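Local coordinates for protein acetyltransferase, GNAT family (Listeria monocytogenes str. 4b, PDB 2OH1) that probably transfers an acyl group, most likely acetyl from acetyl-coenzyme A, to an acceptor not yet identified, as GNAT-family acetyltransferases do, at residues A[48-53]-A[107-111]; A[90-95]-A[140-144]. All coordinates share one frame; numbering follows the deposited sequence.

Contact 1: residues A[48-53]-A[107-111]; sequences DILHGF and HRIMV
Arg-108, reaching out from strand 107-111, is held by Asp-48 in the last turn of helix 46-51 and by Gly-52 and Phe-53 just beyond it. The charged part is a salt bridge to a single oxygen: both terminal nitrogens of Arg-108, NH1 and NH2, lie 3.0 Å from OD1 of Asp-48. OD1 sits in the guanidinium plane, and the two nitrogens come to it from one face of the carboxylate. NH2 also donates to the carbonyl O of Gly-52 at 3.0 Å, from above the carbonyl plane. Gly-52 leaves the helix with positive phi, a conformation glycine adopts easily. A water accepts from NE of Arg-108.

The aromatic part is a cation-pi stack. The guanidinium lies almost flat on the ring of Phe-53, planes 11° apart, with Arg-108 CZ 3.6 Å from Phe-53 CZ. Bends at chi2 and chi3 (57° and 81°) fold the arginine chain over this face. At the ring edge, SE of Met-110, a selenomethionine, approaches CD2 of Phe-53 to 3.9 Å in a Met-aromatic contact.

The arginine thus ties the end of helix 46-51 and the turn after it to strand 103-111 of the GNAT sheet, while Phe-53 also packs on Leu-38 of helix 24-40. Arginine suits the place because its flat cation can donate at its edge while stacking through its face. The guanidinium is thereby fixed in both position and rotation, and Asp-48 probably stabilises its positive charge.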
loop_
_atom_site.group_PDB
_atom_site.type_symbol
_atom_site.label_atom_id
_atom_site.label_comp_id
_atom_site.label_asym_id
_atom_site.label_seq_id
_atom_site.Cartn_x
_atom_site.Cartn_y
_atom_site.Cartn_z
ATOM N N ASP A 48 -10.331 8.118 -4.082
ATOM C CA ASP A 48 -10.129 7.027 -5.041
ATOM C C ASP A 48 -10.272 7.552 -6.450
ATOM O O ASP A 48 -9.611 7.130 -7.358
ATOM C CB ASP A 48 -11.120 5.887 -4.783
ATOM C CG ASP A 48 -10.694 5.043 -3.556
ATOM O OD1 ASP A 48 -9.475 4.794 -3.380
ATOM O OD2 ASP A 48 -11.569 4.644 -2.773
ATOM N N ILE A 49 -11.183 8.475 -6.617
ATOM C CA ILE A 49 -11.392 9.188 -7.895
ATOM C C ILE A 49 -10.102 9.980 -8.202
ATOM O O ILE A 49 -9.733 10.071 -9.369
ATOM C CB ILE A 49 -12.594 10.165 -7.835
ATOM C CG1 ILE A 49 -13.893 9.408 -7.512
ATOM C CG2 ILE A 49 -12.750 11.014 -9.128
ATOM C CD1 ILE A 49 -15.078 10.356 -7.221
ATOM N N LEU A 50 -9.419 10.528 -7.201
ATOM C CA LEU A 50 -8.202 11.262 -7.462
ATOM C C LEU A 50 -7.050 10.306 -7.775
ATOM O O LEU A 50 -6.390 10.441 -8.800
ATOM C CB LEU A 50 -7.811 12.129 -6.255
ATOM C CG LEU A 50 -6.594 13.047 -6.425
ATOM C CD1 LEU A 50 -6.947 14.177 -7.391
ATOM C CD2 LEU A 50 -6.036 13.447 -5.062
ATOM N N HIS A 51 -6.816 9.319 -6.914
ATOM C CA HIS A 51 -5.599 8.496 -7.002
ATOM C C HIS A 51 -5.696 7.440 -8.076
ATOM O O HIS A 51 -4.675 7.123 -8.714
ATOM C CB HIS A 51 -5.285 7.857 -5.663
ATOM C CG HIS A 51 -4.755 8.826 -4.682
ATOM N ND1 HIS A 51 -3.686 9.658 -4.953
ATOM C CD2 HIS A 51 -5.183 9.143 -3.444
ATOM C CE1 HIS A 51 -3.501 10.458 -3.919
ATOM N NE2 HIS A 51 -4.373 10.137 -2.980
ATOM N N GLY A 52 -6.867 6.836 -8.267
ATOM C CA GLY A 52 -7.013 5.703 -9.147
ATOM C C GLY A 52 -6.120 4.502 -8.761
ATOM O O GLY A 52 -5.629 4.368 -7.616
ATOM N N PHE A 53 -5.878 3.672 -9.766
ATOM C CA PHE A 53 -4.998 2.530 -9.695
ATOM C C PHE A 53 -4.022 2.607 -10.809
ATOM O O PHE A 53 -4.395 2.922 -11.928
ATOM C CB PHE A 53 -5.788 1.242 -9.861
ATOM C CG PHE A 53 -6.634 0.916 -8.653
ATOM C CD1 PHE A 53 -7.795 1.644 -8.437
ATOM C CD2 PHE A 53 -6.305 -0.073 -7.747
ATOM C CE1 PHE A 53 -8.572 1.426 -7.336
ATOM C CE2 PHE A 53 -7.070 -0.283 -6.616
ATOM C CZ PHE A 53 -8.239 0.442 -6.422
ATOM N N HIS A 107 1.070 3.493 -1.572
ATOM C CA HIS A 107 -0.004 3.987 -2.401
ATOM C C HIS A 107 -1.248 3.152 -2.465
ATOM O O HIS A 107 -2.356 3.714 -2.492
ATOM C CB HIS A 107 0.487 4.232 -3.778
ATOM C CG HIS A 107 1.319 5.474 -3.886
ATOM N ND1 HIS A 107 1.324 6.254 -5.015
ATOM C CD2 HIS A 107 2.156 6.083 -3.003
ATOM C CE1 HIS A 107 2.101 7.298 -4.811
ATOM N NE2 HIS A 107 2.620 7.232 -3.607
ATOM N N ARG A 108 -1.131 1.844 -2.598
ATOM C CA ARG A 108 -2.310 0.990 -2.677
ATOM C C ARG A 108 -2.040 -0.368 -2.050
ATOM O O ARG A 108 -1.016 -1.016 -2.310
ATOM C CB ARG A 108 -2.712 0.800 -4.123
ATOM C CG ARG A 108 -4.039 0.283 -4.422
ATOM C CD ARG A 108 -5.165 1.115 -3.844
ATOM N NE ARG A 108 -5.546 2.310 -4.601
ATOM C CZ ARG A 108 -6.688 2.966 -4.350
ATOM N NH1 ARG A 108 -7.470 2.504 -3.394
ATOM N NH2 ARG A 108 -7.075 4.059 -5.037
ATOM N N ILE A 109 -2.974 -0.749 -1.185
ATOM C CA ILE A 109 -3.161 -2.106 -0.744
ATOM C C ILE A 109 -4.369 -2.670 -1.476
ATOM O O ILE A 109 -5.463 -2.036 -1.569
ATOM C CB ILE A 109 -3.454 -2.202 0.754
ATOM C CG1 ILE A 109 -2.175 -2.004 1.580
ATOM C CG2 ILE A 109 -4.136 -3.547 1.042
ATOM C CD1 ILE A 109 -1.675 -0.568 1.672
HETATM N N MSE A 110 -4.177 -3.854 -2.010
HETATM C CA MSE A 110 -5.263 -4.577 -2.608
HETATM C C MSE A 110 -5.299 -5.948 -1.989
HETATM O O MSE A 110 -4.285 -6.640 -1.982
HETATM C CB MSE A 110 -5.102 -4.715 -4.104
HETATM C CG MSE A 110 -5.299 -3.393 -4.783
HETATM SE SE MSE A 110 -4.733 -3.452 -6.656
HETATM C CE MSE A 110 -2.908 -3.229 -6.314
ATOM N N VAL A 111 -6.425 -6.328 -1.407
ATOM C CA VAL A 111 -6.608 -7.680 -0.828
ATOM C C VAL A 111 -7.754 -8.353 -1.510
ATOM O O VAL A 111 -8.833 -7.781 -1.564
ATOM C CB VAL A 111 -6.879 -7.598 0.677
ATOM C CG1 VAL A 111 -7.214 -9.009 1.247
ATOM C CG2 VAL A 111 -5.647 -7.004 1.433
HETATM O O HOH W 1 -3.816 3.480 -6.242
#

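Contact 2: residues A[90-95]-A[140-144]; sequences WDTDLW and IRLDC
Helix 90-95 runs nearly perpendicular to strand 140-144, at 82°, with the axes 10.3 Å apart at their closest; Asp-91 and Leu-142 are the nearest pair of CA atoms. That spacing is bridged by large side chains. The extended chain of Arg-141 passes over one face of Trp-95: CD sits 3.6 Å from the centroid of the six-membered ring, a CH-pi contact, and the guanidinium stacks farther out with planes 10° apart. Tryptophan offers a broad face to both the aliphatic and the charged parts of the arginine.

The polar cluster centres on Asp-143. Its CG stands between the backbone N and carbonyl carbon (chi1 59°), and OD2 accepts from NE1 of Trp-90 at 3.1 Å. The N-H lies in the indole plane but meets the carboxylate from above. CD2 of Leu-94 packs 3.5 Å from CB of Asp-143. Two waters donate to both Asp-91 OD1 and Asp-143 OD2, 4.3 Å apart, and probably ease the repulsion between these carboxylates; one also accepts from Trp-95 NE1. Asp-91 OD2 accepts from Ser-88 N.

Around this core, Arg-141 NE hydrogen-bonds OE1 of Gln-173 and NH2 is salt-bridged to Asp-101, while Leu-171 touches Leu-94 and Trp-95, seating the helix across strands 139-145 and 169-175.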
loop_
_atom_site.group_PDB
_atom_site.type_symbol
_atom_site.label_atom_id
_atom_site.label_comp_id
_atom_site.label_asym_id
_atom_site.label_seq_id
_atom_site.Cartn_x
_atom_site.Cartn_y
_atom_site.Cartn_z
ATOM N N TRP A 90 2.779 14.020 -5.895
ATOM C CA TRP A 90 1.707 14.240 -4.943
ATOM C C TRP A 90 2.277 14.108 -3.519
ATOM O O TRP A 90 2.018 14.947 -2.658
ATOM C CB TRP A 90 0.630 13.187 -5.141
ATOM C CG TRP A 90 -0.371 13.116 -4.036
ATOM C CD1 TRP A 90 -0.347 12.275 -2.972
ATOM C CD2 TRP A 90 -1.501 13.977 -3.839
ATOM N NE1 TRP A 90 -1.381 12.543 -2.132
ATOM C CE2 TRP A 90 -2.121 13.566 -2.649
ATOM C CE3 TRP A 90 -2.051 15.018 -4.557
ATOM C CZ2 TRP A 90 -3.292 14.127 -2.194
ATOM C CZ3 TRP A 90 -3.212 15.628 -4.052
ATOM C CH2 TRP A 90 -3.812 15.158 -2.926
ATOM N N ASP A 91 3.052 13.034 -3.283
ATOM C CA ASP A 91 3.658 12.812 -1.941
ATOM C C ASP A 91 4.473 14.023 -1.575
ATOM O O ASP A 91 4.434 14.571 -0.474
ATOM C CB ASP A 91 4.559 11.565 -1.902
ATOM C CG ASP A 91 3.830 10.305 -2.200
ATOM O OD1 ASP A 91 2.696 10.150 -1.670
ATOM O OD2 ASP A 91 4.360 9.382 -2.905
ATOM N N THR A 92 5.249 14.533 -2.547
ATOM C CA THR A 92 6.113 15.661 -2.248
ATOM C C THR A 92 5.312 16.904 -1.914
ATOM O O THR A 92 5.674 17.603 -0.989
ATOM C CB THR A 92 7.020 15.959 -3.452
ATOM O OG1 THR A 92 7.997 14.913 -3.572
ATOM C CG2 THR A 92 7.680 17.349 -3.337
ATOM N N ASP A 93 4.235 17.175 -2.651
ATOM C CA ASP A 93 3.376 18.325 -2.352
ATOM C C ASP A 93 2.695 18.192 -0.984
ATOM O O ASP A 93 2.722 19.100 -0.146
ATOM C CB ASP A 93 2.282 18.485 -3.468
ATOM C CG ASP A 93 1.456 19.685 -3.289
ATOM O OD1 ASP A 93 2.009 20.744 -3.601
ATOM O OD2 ASP A 93 0.299 19.597 -2.828
ATOM N N LEU A 94 2.169 17.001 -0.705
ATOM C CA LEU A 94 1.423 16.761 0.493
ATOM C C LEU A 94 2.280 16.891 1.768
ATOM O O LEU A 94 1.841 17.444 2.756
ATOM C CB LEU A 94 0.753 15.389 0.404
ATOM C CG LEU A 94 -0.476 15.244 1.222
ATOM C CD1 LEU A 94 -1.610 16.110 0.679
ATOM C CD2 LEU A 94 -0.822 13.764 1.372
ATOM N N TRP A 95 3.497 16.353 1.724
ATOM C CA TRP A 95 4.397 16.229 2.898
ATOM C C TRP A 95 5.269 17.492 3.146
ATOM O O TRP A 95 5.924 17.594 4.165
ATOM C CB TRP A 95 5.246 14.941 2.778
ATOM C CG TRP A 95 4.411 13.703 3.103
ATOM C CD1 TRP A 95 3.579 13.032 2.267
ATOM C CD2 TRP A 95 4.236 13.104 4.402
ATOM N NE1 TRP A 95 2.933 12.048 2.939
ATOM C CE2 TRP A 95 3.327 12.061 4.261
ATOM C CE3 TRP A 95 4.819 13.343 5.682
ATOM C CZ2 TRP A 95 2.935 11.255 5.358
ATOM C CZ3 TRP A 95 4.431 12.543 6.757
ATOM C CH2 TRP A 95 3.517 11.521 6.570
ATOM N N ILE A 140 8.099 4.848 6.800
ATOM C CA ILE A 140 7.056 4.459 5.853
ATOM C C ILE A 140 5.941 5.489 6.075
ATOM O O ILE A 140 5.591 5.794 7.231
ATOM C CB ILE A 140 6.429 3.032 6.109
ATOM C CG1 ILE A 140 7.442 1.892 6.099
ATOM C CG2 ILE A 140 5.275 2.725 5.104
ATOM C CD1 ILE A 140 8.330 1.847 4.857
ATOM N N ARG A 141 5.387 5.994 4.975
ATOM C CA ARG A 141 4.395 7.072 4.985
ATOM C C ARG A 141 3.205 6.723 4.156
ATOM O O ARG A 141 3.297 5.963 3.191
ATOM C CB ARG A 141 5.003 8.378 4.493
ATOM C CG ARG A 141 6.024 8.924 5.522
ATOM C CD ARG A 141 6.716 10.150 4.991
ATOM N NE ARG A 141 7.497 10.804 6.037
ATOM C CZ ARG A 141 8.380 11.737 5.827
ATOM N NH1 ARG A 141 8.685 12.105 4.600
ATOM N NH2 ARG A 141 9.022 12.255 6.875
ATOM N N LEU A 142 2.082 7.278 4.561
ATOM C CA LEU A 142 0.884 7.161 3.736
ATOM C C LEU A 142 -0.099 8.287 4.083
ATOM O O LEU A 142 0.091 9.012 5.040
ATOM C CB LEU A 142 0.237 5.808 3.898
ATOM C CG LEU A 142 -0.213 5.521 5.329
ATOM C CD1 LEU A 142 -1.628 6.088 5.604
ATOM C CD2 LEU A 142 -0.109 4.047 5.641
ATOM N N ASP A 143 -1.084 8.471 3.203
ATOM C CA ASP A 143 -2.145 9.458 3.426
ATOM C C ASP A 143 -3.512 8.758 3.395
ATOM O O ASP A 143 -3.654 7.672 2.854
ATOM C CB ASP A 143 -2.009 10.589 2.415
ATOM C CG ASP A 143 -2.085 10.151 0.954
ATOM O OD1 ASP A 143 -3.090 9.519 0.536
ATOM O OD2 ASP A 143 -1.168 10.508 0.134
ATOM N N CYS A 144 -4.510 9.370 4.024
ATOM C CA CYS A 144 -5.846 8.758 4.137
ATOM C C CYS A 144 -6.843 9.882 4.094
ATOM O O CYS A 144 -6.660 10.863 4.755
ATOM C CB CYS A 144 -6.025 8.001 5.487
ATOM S SG CYS A 144 -7.439 6.956 5.514
HETATM O O HOH W 2 1.514 10.443 0.979
HETATM O O HOH W 3 -0.022 8.892 -1.806
#

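In the fold
Contacts 1 and 2 have their centres about 14 Å apart and both reach one mixed sheet, in which strands 103-111 and 139-145 are parallel neighbours. Their segments alternate along the chain: helix 46-51, helix 89-95, strand 103-111, then strand 139-145. The two contacts meet directly where His-107 NE2 probably hydrogen-bonds Asp-91 OD2 and where the rings of His-51 and Trp-90 meet edge-to-face. Helices distant in sequence are thus joined across the central strands of the GNAT fold. Strand 103-111 carries a classic beta bulge at His-107 and Arg-108 opposite Ile-82; farther along, Val-111 N hydrogen-bonds an unidentified molecule, probably from the crystallisation liquor, on the strand that in GNAT relatives helps bind acetyl-coenzyme A.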